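Long-range contact in malonyl CoA-acyl carrier protein transacylase (Bartonella henselae, PDB 3QAT), which probably transfers the malonyl group from malonyl-CoA to acyl carrier protein, supplying the chain-extending unit for fatty acid biosynthesis: residues Asp41-Lys46 with Asp115-Leu120. Residues are numbered along the deposited sequence; the frame is centred on the assembly and turned at random.
Sequences DALSEK and DTARLL
The guanidinium of Arg118 meets the end of helix 30-43 with its edge, and Ala42 O and a water both lie in its plane. Arg118 belongs to helix 113-129 and reaches across to the C-terminal end of helix 30-43, within the acyl transferase domain. That end closes in a Schellman motif, with Ser44 at positive phi. Arg118 NE donates to Ala42 O at 3.0 Å, and the N-H points almost straight at the oxygen (179°). The donor is tilted 19° from the carbonyl plane. The water accepts from Arg118 NH2 at 2.7 Å and donates to Asp41 O at 2.8 Å. One arginine thus holds two successive carbonyls, Ala42 O directly and Asp41 O through the water, and its positive charge probably suits the negative end of the helix dipole. The arginine chain runs extended from CG to NE, which carries the guanidinium across to the carbonyls. Beneath this polar layer the helices pack through Ala42 and Leu43 against Ala117. Ala42 CB meets Ala117 CB at 4.0 Å, both buried. Leu43 also touches Pro67 of helix 62-82. Leu43 CG stands anti to its own carbonyl carbon (chi1 -60°), and this brings Leu43 CD2 to 3.6 Å from Ala117 O.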
ATOM      1  N   ASP A  41       0.188 -20.216  -8.464  1.00  8.44           N
ATOM      2  CA  ASP A  41       0.766 -21.448  -7.907  1.00  8.94           C
ATOM      3  C   ASP A  41       0.989 -21.332  -6.406  1.00  9.05           C
ATOM      4  O   ASP A  41       0.641 -22.239  -5.642  1.00 10.10           O
ATOM      5  CB  ASP A  41       2.091 -21.788  -8.604  1.00  9.80           C
ATOM      6  CG  ASP A  41       2.703 -23.058  -8.064  1.00 11.87           C
ATOM      7  OD1 ASP A  41       2.250 -24.141  -8.462  1.00 14.41           O
ATOM      8  OD2 ASP A  41       3.612 -22.966  -7.236  1.00 13.06           O
ATOM      9  N   ALA A  42       1.534 -20.192  -5.992  1.00  9.11           N
ATOM     10  CA  ALA A  42       1.907 -19.963  -4.603  1.00  8.75           C
ATOM     11  C   ALA A  42       0.688 -20.037  -3.688  1.00  9.16           C
ATOM     12  O   ALA A  42       0.789 -20.477  -2.538  1.00  9.90           O
ATOM     13  CB  ALA A  42       2.569 -18.579  -4.452  1.00  8.64           C
ATOM     14  N   LEU A  43      -0.445 -19.573  -4.212  1.00  9.15           N
ATOM     15  CA  LEU A  43      -1.716 -19.557  -3.462  1.00  8.80           C
ATOM     16  C   LEU A  43      -2.622 -20.770  -3.715  1.00 10.48           C
ATOM     17  O   LEU A  43      -3.710 -20.871  -3.109  1.00 11.61           O
ATOM     18  CB  LEU A  43      -2.501 -18.276  -3.803  1.00  8.93           C
ATOM     19  CG  LEU A  43      -1.743 -16.991  -3.462  1.00  8.79           C
ATOM     20  CD1 LEU A  43      -2.574 -15.744  -3.863  1.00  8.41           C
ATOM     21  CD2 LEU A  43      -1.322 -16.957  -1.974  1.00 10.06           C
ATOM     22  N   SER A  44      -2.191 -21.652  -4.623  1.00 10.65           N
ATOM     23  CA  SER A  44      -2.965 -22.832  -5.033  1.00 12.86           C
ATOM     24  C   SER A  44      -4.354 -22.437  -5.511  1.00 13.33           C
ATOM     25  O   SER A  44      -5.356 -23.079  -5.157  1.00 14.05           O
ATOM     26  CB  SER A  44      -3.090 -23.837  -3.873  1.00 13.21           C
ATOM     27  OG  SER A  44      -1.812 -24.314  -3.473  1.00 17.80           O
ATOM     28  N   GLU A  45      -4.427 -21.383  -6.326  1.00 12.83           N
ATOM     29  CA  GLU A  45      -5.711 -20.784  -6.705  0.70 13.62           C
ATOM     30  C   GLU A  45      -5.541 -20.027  -8.005  1.00 13.33           C
ATOM     31  O   GLU A  45      -4.507 -19.391  -8.183  1.00 13.84           O
ATOM     32  CB  GLU A  45      -6.106 -19.737  -5.634  0.70 13.99           C
ATOM     33  CG  GLU A  45      -7.552 -19.282  -5.706  0.70 17.10           C
ATOM     34  CD  GLU A  45      -7.804 -18.002  -4.923  0.70 17.65           C
ATOM     35  OE1 GLU A  45      -6.847 -17.343  -4.453  0.70 15.96           O
ATOM     36  OE2 GLU A  45      -8.984 -17.655  -4.789  0.70 22.93           O
ATOM     37  N   LYS A  46      -6.563 -20.035  -8.864  1.00 13.25           N
ATOM     38  CA  LYS A  46      -6.553 -19.176 -10.048  1.00 12.80           C
ATOM     39  C   LYS A  46      -6.989 -17.741  -9.670  1.00 11.27           C
ATOM     40  O   LYS A  46      -8.011 -17.217 -10.141  1.00 11.03           O
ATOM     41  CB  LYS A  46      -7.453 -19.734 -11.154  1.00 13.99           C
ATOM     42  CG  LYS A  46      -6.897 -20.974 -11.844  1.00 17.56           C
ATOM     43  CD  LYS A  46      -5.733 -20.591 -12.774  1.00 21.86           C
ATOM     44  CE  LYS A  46      -5.278 -21.762 -13.656  1.00 25.39           C
ATOM     45  NZ  LYS A  46      -4.262 -21.314 -14.679  1.00 25.62           N
ATOM     46  N   ASP A 115       6.820 -16.239  -1.533  1.00  8.07           N
ATOM     47  CA  ASP A 115       6.607 -15.885  -0.135  1.00  7.87           C
ATOM     48  C   ASP A 115       5.803 -14.610   0.024  1.00  7.84           C
ATOM     49  O   ASP A 115       4.984 -14.511   0.922  1.00  7.71           O
ATOM     50  CB  ASP A 115       7.946 -15.811   0.620  1.00  8.43           C
ATOM     51  CG  ASP A 115       8.561 -17.190   0.836  1.00 11.70           C
ATOM     52  OD1 ASP A 115       7.857 -18.236   0.679  1.00 12.87           O
ATOM     53  OD2 ASP A 115       9.761 -17.238   1.200  1.00 14.55           O
ATOM     54  N   THR A 116       6.049 -13.624  -0.845  1.00  8.22           N
ATOM     55  CA  THR A 116       5.300 -12.367  -0.756  1.00  7.70           C
ATOM     56  C   THR A 116       3.822 -12.607  -1.034  1.00  7.22           C
ATOM     57  O   THR A 116       2.951 -12.069  -0.329  1.00  7.53           O
ATOM     58  CB  THR A 116       5.860 -11.343  -1.743  1.00  7.36           C
ATOM     59  OG1 THR A 116       7.268 -11.163  -1.482  1.00  7.49           O
ATOM     60  CG2 THR A 116       5.163  -9.984  -1.530  1.00  8.57           C
ATOM     61  N   ALA A 117       3.533 -13.445  -2.034  1.00  7.07           N
ATOM     62  CA  ALA A 117       2.126 -13.796  -2.300  1.00  6.41           C
ATOM     63  C   ALA A 117       1.464 -14.434  -1.077  1.00  6.85           C
ATOM     64  O   ALA A 117       0.360 -14.050  -0.690  1.00  6.52           O
ATOM     65  CB  ALA A 117       2.021 -14.727  -3.509  1.00  7.41           C
ATOM     66  N   ARG A 118       2.153 -15.382  -0.459  1.00  6.78           N
ATOM     67  CA  ARG A 118       1.591 -16.074   0.678  1.00  6.99           C
ATOM     68  C   ARG A 118       1.461 -15.156   1.888  1.00  7.48           C
ATOM     69  O   ARG A 118       0.459 -15.223   2.601  1.00  7.92           O
ATOM     70  CB  ARG A 118       2.435 -17.320   1.008  1.00  7.64           C
ATOM     71  CG  ARG A 118       2.320 -18.421  -0.055  1.00  8.38           C
ATOM     72  CD  ARG A 118       3.309 -19.523   0.229  1.00 11.56           C
ATOM     73  NE  ARG A 118       3.153 -20.579  -0.757  1.00 13.10           N
ATOM     74  CZ  ARG A 118       4.009 -21.577  -0.922  1.00 17.36           C
ATOM     75  NH1 ARG A 118       5.123 -21.643  -0.188  1.00 16.10           N
ATOM     76  NH2 ARG A 118       3.753 -22.500  -1.841  1.00 19.07           N
ATOM     77  N   LEU A 119       2.448 -14.298   2.101  1.00  6.96           N
ATOM     78  CA  LEU A 119       2.369 -13.354   3.222  1.00  6.90           C
ATOM     79  C   LEU A 119       1.161 -12.445   3.055  1.00  6.44           C
ATOM     80  O   LEU A 119       0.478 -12.166   4.037  1.00  7.31           O
ATOM     81  CB  LEU A 119       3.643 -12.491   3.347  1.00  7.46           C
ATOM     82  CG  LEU A 119       4.894 -13.185   3.896  1.00  7.32           C
ATOM     83  CD1 LEU A 119       6.097 -12.300   3.577  1.00  8.78           C
ATOM     84  CD2 LEU A 119       4.769 -13.416   5.410  1.00  8.79           C
ATOM     85  N   LEU A 120       0.901 -11.986   1.820  1.00  6.97           N
ATOM     86  CA  LEU A 120      -0.225 -11.065   1.584  1.00  7.07           C
ATOM     87  C   LEU A 120      -1.584 -11.741   1.679  1.00  6.88           C
ATOM     88  O   LEU A 120      -2.547 -11.142   2.142  1.00  7.47           O
ATOM     89  CB  LEU A 120      -0.064 -10.303   0.258  1.00  6.87           C
ATOM     90  CG  LEU A 120       1.080  -9.283   0.335  1.00  6.71           C
ATOM     91  CD1 LEU A 120       1.284  -8.738  -1.058  1.00  6.91           C
ATOM     92  CD2 LEU A 120       0.740  -8.160   1.332  1.00  7.85           C
TER
HETATM   93  O   HOH W   1       1.722 -23.532  -3.354  1.00 15.89           O